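Local coordinates for protein signal recognition particle subunit SRP68 (Chaetomium thermophilum, PDB 4P3G) that probably belongs to the signal recognition particle that targets secretory and membrane proteins to the endoplasmic reticulum, its RNA-binding domain remodelling the SRP RNA, at residues I216-R219 with A220-S224; Y24-Y27 with A28-R31. All blocks are in the same frame, centred on the assembly; numbering follows the deposited sequence.

Contact 1 of 2, residues I216-R219 with A220-S224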
ATOM      1  N   ILE A 216       1.468  -8.589  -0.466  1.00 77.87           N
ATOM      2  CA  ILE A 216       2.307  -9.566   0.191  1.00 78.08           C
ATOM      3  C   ILE A 216       2.247 -10.893  -0.554  1.00 82.05           C
ATOM      4  O   ILE A 216       3.280 -11.482  -0.849  1.00 88.04           O
ATOM      5  CB  ILE A 216       1.875  -9.755   1.636  1.00 77.94           C
ATOM      6  CG1 ILE A 216       2.273  -8.521   2.449  1.00 70.03           C
ATOM      7  CG2 ILE A 216       2.498 -11.007   2.211  1.00 87.18           C
ATOM      8  CD1 ILE A 216       1.450  -8.318   3.705  1.00 66.79           C
ATOM      9  N   ALA A 217       1.058 -11.363  -0.891  1.00 78.44           N
ATOM     10  CA  ALA A 217       0.977 -12.633  -1.605  1.00103.40           C
ATOM     11  C   ALA A 217       1.774 -12.589  -2.902  1.00104.70           C
ATOM     12  O   ALA A 217       2.531 -13.500  -3.187  1.00104.76           O
ATOM     13  CB  ALA A 217      -0.462 -13.015  -1.889  1.00105.54           C
ATOM     14  N   HIS A 218       1.627 -11.524  -3.680  1.00105.32           N
ATOM     15  CA  HIS A 218       2.366 -11.455  -4.934  1.00104.89           C
ATOM     16  C   HIS A 218       3.878 -11.354  -4.705  1.00101.19           C
ATOM     17  O   HIS A 218       4.648 -12.023  -5.392  1.00101.74           O
ATOM     18  CB  HIS A 218       1.915 -10.291  -5.814  1.00102.13           C
ATOM     19  CG  HIS A 218       2.826 -10.054  -6.979  1.00 90.16           C
ATOM     20  ND1 HIS A 218       3.568  -8.898  -7.122  1.00 87.67           N
ATOM     21  CD2 HIS A 218       3.128 -10.828  -8.041  1.00 95.29           C
ATOM     22  CE1 HIS A 218       4.288  -8.980  -8.225  1.00 91.17           C
ATOM     23  NE2 HIS A 218       4.046 -10.140  -8.800  1.00104.99           N
ATOM     24  N   ARG A 219       4.308 -10.519  -3.762  1.00 96.82           N
ATOM     25  CA  ARG A 219       5.743 -10.318  -3.563  1.00100.41           C
ATOM     26  C   ARG A 219       6.426 -11.511  -2.913  1.00103.34           C
ATOM     27  O   ARG A 219       7.515 -11.911  -3.329  1.00107.15           O
ATOM     28  CB  ARG A 219       6.024  -9.067  -2.726  1.00101.55           C
ATOM     29  CG  ARG A 219       7.513  -8.743  -2.588  1.00105.65           C
ATOM     30  CD  ARG A 219       8.141  -8.553  -3.958  1.00114.00           C
ATOM     31  NE  ARG A 219       7.540  -7.427  -4.669  1.00117.31           N
ATOM     32  CZ  ARG A 219       7.600  -7.251  -5.986  1.00123.43           C
ATOM     33  NH1 ARG A 219       8.213  -8.147  -6.757  1.00126.70           N
ATOM     34  NH2 ARG A 219       7.022  -6.190  -6.535  1.00124.32           N
ATOM     35  N   ALA A 220       5.775 -12.100  -1.916  1.00106.14           N
ATOM     36  CA  ALA A 220       6.350 -13.247  -1.228  1.00110.44           C
ATOM     37  C   ALA A 220       6.624 -14.346  -2.227  1.00114.19           C
ATOM     38  O   ALA A 220       7.689 -14.943  -2.210  1.00124.20           O
ATOM     39  CB  ALA A 220       5.438 -13.742  -0.125  1.00110.77           C
ATOM     40  N   PHE A 221       5.670 -14.578  -3.122  1.00107.50           N
ATOM     41  CA  PHE A 221       5.773 -15.642  -4.116  1.00107.10           C
ATOM     42  C   PHE A 221       6.677 -15.298  -5.294  1.00118.28           C
ATOM     43  O   PHE A 221       7.054 -16.171  -6.077  1.00117.70           O
ATOM     44  CB  PHE A 221       4.385 -16.076  -4.559  1.00108.12           C
ATOM     45  CG  PHE A 221       3.658 -16.890  -3.519  1.00 99.09           C
ATOM     46  CD1 PHE A 221       3.070 -16.272  -2.420  1.00 94.39           C
ATOM     47  CD2 PHE A 221       3.562 -18.273  -3.642  1.00103.74           C
ATOM     48  CE1 PHE A 221       2.408 -17.013  -1.459  1.00106.27           C
ATOM     49  CE2 PHE A 221       2.896 -19.020  -2.683  1.00130.62           C
ATOM     50  CZ  PHE A 221       2.321 -18.393  -1.584  1.00 98.83           C
ATOM     51  N   GLU A 222       7.013 -14.018  -5.410  1.00123.44           N
ATOM     52  CA  GLU A 222       7.913 -13.531  -6.453  1.00146.49           C
ATOM     53  C   GLU A 222       9.335 -14.069  -6.276  1.00160.69           C
ATOM     54  O   GLU A 222      10.025 -14.337  -7.262  1.00165.44           O
ATOM     55  CB  GLU A 222       7.928 -11.997  -6.485  1.00149.76           C
ATOM     56  CG  GLU A 222       8.769 -11.400  -7.601  1.00158.63           C
ATOM     57  CD  GLU A 222       8.120 -11.536  -8.965  1.00170.88           C
ATOM     58  OE1 GLU A 222       6.907 -11.834  -9.029  1.00174.02           O
ATOM     59  OE2 GLU A 222       8.829 -11.354  -9.979  1.00177.52           O
ATOM     60  N   GLN A 223       9.774 -14.221  -5.028  1.00168.60           N
ATOM     61  CA  GLN A 223      11.121 -14.729  -4.750  1.00180.69           C
ATOM     62  C   GLN A 223      11.322 -16.143  -5.316  1.00191.57           C
ATOM     63  O   GLN A 223      12.427 -16.508  -5.728  1.00194.17           O
ATOM     64  CB  GLN A 223      11.428 -14.694  -3.249  1.00180.38           C
ATOM     65  CG  GLN A 223      12.800 -15.255  -2.885  1.00185.92           C
ATOM     66  CD  GLN A 223      13.119 -15.126  -1.411  1.00184.51           C
ATOM     67  OE1 GLN A 223      12.357 -14.532  -0.646  1.00180.92           O
ATOM     68  NE2 GLN A 223      14.249 -15.693  -0.999  1.00187.33           N
ATOM     69  N   SER A 224      10.254 -16.938  -5.323  1.00197.77           N
ATOM     70  CA  SER A 224      10.299 -18.275  -5.916  1.00207.06           C
ATOM     71  C   SER A 224       9.795 -18.255  -7.360  1.00210.64           C
ATOM     72  O   SER A 224       9.005 -17.387  -7.742  1.00207.30           O
ATOM     73  CB  SER A 224       9.482 -19.270  -5.089  1.00208.69           C
ATOM     74  OG  SER A 224       8.102 -18.948  -5.112  1.00207.15           O
TER
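Ala220 N donates to Ile216 O at 2.8 Å and gives the firm backbone link between 216-219 and 220-224. One residue on, Phe221 N reaches Ala217 O at 3.3 Å in a weak bond of the same four-residue spacing; the bond from Glu222 N to Arg219 O, also weak, spans three residues.

Polar side chains are gathered around Glu222. His218, one turn back, points the same way alongside it, with NE2 3.3 Å from Glu222 OE1 and the ring and carboxylate planes 55° apart. Arg219 crosses Glu222 at a slant, the guanidinium and carboxylate planes 73° apart; its chain, bent at chi2 and chi3, brings NH1 to 3.4 Å from Glu222 CG, which lies at the guanidinium edge. Arg219 NH1 is 4.5 Å from Glu222 OE1, but no N-H points at that oxygen, so the opposite charges probably attract without forming a salt bridge.

Phe221 meets the backbone of Ala217: with CG beside its own N (chi1 -74°), the ring lies with its edge, through CD1, at Ala217 O. Phe221 also packs on Lys165 of a second subunit and Ile172 of a third; a serine here would probably leave both neighbouring chains without their aromatic partner. These are i to i+3 and i to i+4 contacts in the last turns of the C-terminal helix 213-222, which packs against two other copies of the protein.

Contact 2 of 2, residues Y24-Y27 with A28-R31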
ATOM      1  N   TYR A  24      35.673  11.023  10.253  1.00115.78           N
ATOM      2  CA  TYR A  24      36.677  10.508  11.170  1.00116.14           C
ATOM      3  C   TYR A  24      36.141  10.586  12.594  1.00113.67           C
ATOM      4  O   TYR A  24      36.881  10.394  13.564  1.00115.23           O
ATOM      5  CB  TYR A  24      37.984  11.314  11.046  1.00115.29           C
ATOM      6  CG  TYR A  24      38.671  11.238   9.693  1.00115.22           C
ATOM      7  CD1 TYR A  24      39.431  10.137   9.346  1.00104.37           C
ATOM      8  CD2 TYR A  24      38.569  12.278   8.774  1.00113.33           C
ATOM      9  CE1 TYR A  24      40.058  10.058   8.124  1.00115.40           C
ATOM     10  CE2 TYR A  24      39.195  12.207   7.544  1.00103.35           C
ATOM     11  CZ  TYR A  24      39.936  11.088   7.226  1.00115.92           C
ATOM     12  OH  TYR A  24      40.575  10.978   6.015  1.00110.81           O
ATOM     13  N   GLY A  25      34.846  10.863  12.709  1.00109.09           N
ATOM     14  CA  GLY A  25      34.255  11.111  14.002  1.00 87.23           C
ATOM     15  C   GLY A  25      32.874  10.550  14.204  1.00 91.88           C
ATOM     16  O   GLY A  25      32.445   9.597  13.536  1.00 86.83           O
ATOM     17  N   ASP A  26      32.187  11.161  15.165  1.00 94.51           N
ATOM     18  CA  ASP A  26      30.822  10.822  15.555  1.00 95.81           C
ATOM     19  C   ASP A  26      30.026  12.085  15.901  1.00 97.65           C
ATOM     20  O   ASP A  26      30.458  13.191  15.620  1.00101.99           O
ATOM     21  CB  ASP A  26      30.871   9.899  16.751  1.00103.89           C
ATOM     22  CG  ASP A  26      31.729  10.464  17.862  1.00115.79           C
ATOM     23  OD1 ASP A  26      31.982  11.689  17.846  1.00 86.33           O
ATOM     24  OD2 ASP A  26      32.166   9.682  18.741  1.00122.89           O
ATOM     25  N   TYR A  27      28.859  11.916  16.504  1.00 99.64           N
ATOM     26  CA  TYR A  27      28.018  13.049  16.884  1.00 95.73           C
ATOM     27  C   TYR A  27      28.688  13.908  17.928  1.00 94.20           C
ATOM     28  O   TYR A  27      28.422  15.099  18.036  1.00 99.26           O
ATOM     29  CB  TYR A  27      26.635  12.576  17.341  1.00 96.50           C
ATOM     30  CG  TYR A  27      26.012  11.716  16.281  1.00 92.06           C
ATOM     31  CD1 TYR A  27      25.607  12.265  15.057  1.00 82.99           C
ATOM     32  CD2 TYR A  27      25.901  10.348  16.462  1.00 94.45           C
ATOM     33  CE1 TYR A  27      25.075  11.467  14.063  1.00 79.89           C
ATOM     34  CE2 TYR A  27      25.360   9.547  15.482  1.00 91.30           C
ATOM     35  CZ  TYR A  27      24.951  10.109  14.295  1.00 85.22           C
ATOM     36  OH  TYR A  27      24.442   9.276  13.350  1.00 88.08           O
ATOM     37  N   ALA A  28      29.551  13.304  18.724  1.00 91.86           N
ATOM     38  CA  ALA A  28      30.269  14.085  19.708  1.00 90.97           C
ATOM     39  C   ALA A  28      31.209  15.019  18.956  1.00 91.88           C
ATOM     40  O   ALA A  28      31.327  16.189  19.303  1.00 97.67           O
ATOM     41  CB  ALA A  28      31.002  13.203  20.652  1.00 89.50           C
ATOM     42  N   THR A  29      31.818  14.515  17.884  1.00 91.00           N
ATOM     43  CA  THR A  29      32.732  15.305  17.051  1.00 93.15           C
ATOM     44  C   THR A  29      32.043  16.470  16.371  1.00 89.01           C
ATOM     45  O   THR A  29      32.538  17.588  16.371  1.00 90.48           O
ATOM     46  CB  THR A  29      33.317  14.450  15.907  1.00 96.52           C
ATOM     47  OG1 THR A  29      33.906  13.257  16.434  1.00105.83           O
ATOM     48  CG2 THR A  29      34.332  15.236  15.092  1.00 93.23           C
ATOM     49  N   TYR A  30      30.866  16.187  15.831  1.00 87.64           N
ATOM     50  CA  TYR A  30      30.074  17.145  15.077  1.00 90.06           C
ATOM     51  C   TYR A  30      29.762  18.337  15.933  1.00 87.40           C
ATOM     52  O   TYR A  30      29.998  19.485  15.559  1.00 87.06           O
ATOM     53  CB  TYR A  30      28.760  16.466  14.628  1.00 91.75           C
ATOM     54  CG  TYR A  30      27.873  17.275  13.693  1.00 87.74           C
ATOM     55  CD1 TYR A  30      28.412  18.087  12.707  1.00 86.61           C
ATOM     56  CD2 TYR A  30      26.497  17.191  13.779  1.00 85.99           C
ATOM     57  CE1 TYR A  30      27.605  18.802  11.852  1.00 83.73           C
ATOM     58  CE2 TYR A  30      25.686  17.905  12.936  1.00 86.17           C
ATOM     59  CZ  TYR A  30      26.246  18.709  11.971  1.00 83.85           C
ATOM     60  OH  TYR A  30      25.427  19.416  11.124  1.00 83.27           O
ATOM     61  N   ARG A  31      29.271  18.021  17.116  1.00 83.94           N
ATOM     62  CA  ARG A  31      28.842  18.996  18.083  1.00 83.50           C
ATOM     63  C   ARG A  31      29.957  19.979  18.434  1.00 91.02           C
ATOM     64  O   ARG A  31      29.720  21.187  18.561  1.00 85.33           O
ATOM     65  CB  ARG A  31      28.353  18.243  19.300  1.00 81.63           C
ATOM     66  CG  ARG A  31      27.788  19.083  20.363  1.00 86.63           C
ATOM     67  CD  ARG A  31      27.414  18.158  21.460  1.00 93.10           C
ATOM     68  NE  ARG A  31      27.057  18.859  22.674  1.00 97.25           N
ATOM     69  CZ  ARG A  31      27.006  18.262  23.847  1.00102.16           C
ATOM     70  NH1 ARG A  31      27.311  16.971  23.921  1.00101.83           N
ATOM     71  NH2 ARG A  31      26.676  18.950  24.932  1.00109.14           N
TER
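Asp26 OD1 is gripped twice by Thr29, through the backbone and through the side chain. Thr29 N gives it a 2.8 Å bond that meets OD1 nearly along the C-O axis of the carboxylate, while Thr29 OG1 donates to the same Asp26 OD1 at 2.9 Å from above the carboxylate plane. The two bonds therefore arrive from different directions, and together they are likely to restrict rotation of the acid group. The two side chains run at about a right angle to one another. Asp26 holds CG between its backbone N and carbonyl carbon (chi1 52°), which folds the carboxylate over the start of the helix, where it takes up a backbone N-H of the first turn. Thr29 keeps OG1 beside its own backbone N (chi1 -53°), which sets the hydroxyl and the N-H next to each other at Asp26 OD1.

Asp26 is thus an N-cap, and its negative charge, set beside the N-terminal end of a helix, would be expected to interact well with the helix dipole. Ala28 lies against the same oxygen, its CB 3.3 Å from Asp26 OD1. Gly25 reaches the threonine too, with CA 3.3 Å from Thr29 OG1.

Behind the cap the helical bonds begin: Tyr30 N to Asp26 O at 3.0 Å, then Arg31 N to Tyr27 O at 3.2 Å.

The cap closes the loop between helix 10-21 and helix 27-44 at the protein surface. From the new helix, Tyr27 packs on Met88 and Arg31 on His86 of helix 71-93. Tyr30 is buried between that helix, at Trp84 and Ala85, and helix 10-21, at Ser17, Arg18 and Ala21, and its OH is hydrogen-bonded to Glu81.

In the fold
The two contacts stand near opposite ends of the chain: contact 2 comes first, at the start of helix 27-44, and contact 1 comes last, on helix 213-222. Their centres lie about 42 Å apart and their nearest atoms about 29 Å. They share no helix, although both belong to the RNA-binding domain of SRP68, which is all-helical here. Contact 2, its centre about 17 Å from the centre of the chain, joins helices of one subunit; contact 1, about 36 Å from that centre, reaches out to two other copies of the protein. One illustrates how a helix is begun within the fold, the other how a terminal helix packs between chains of the four-chain assembly.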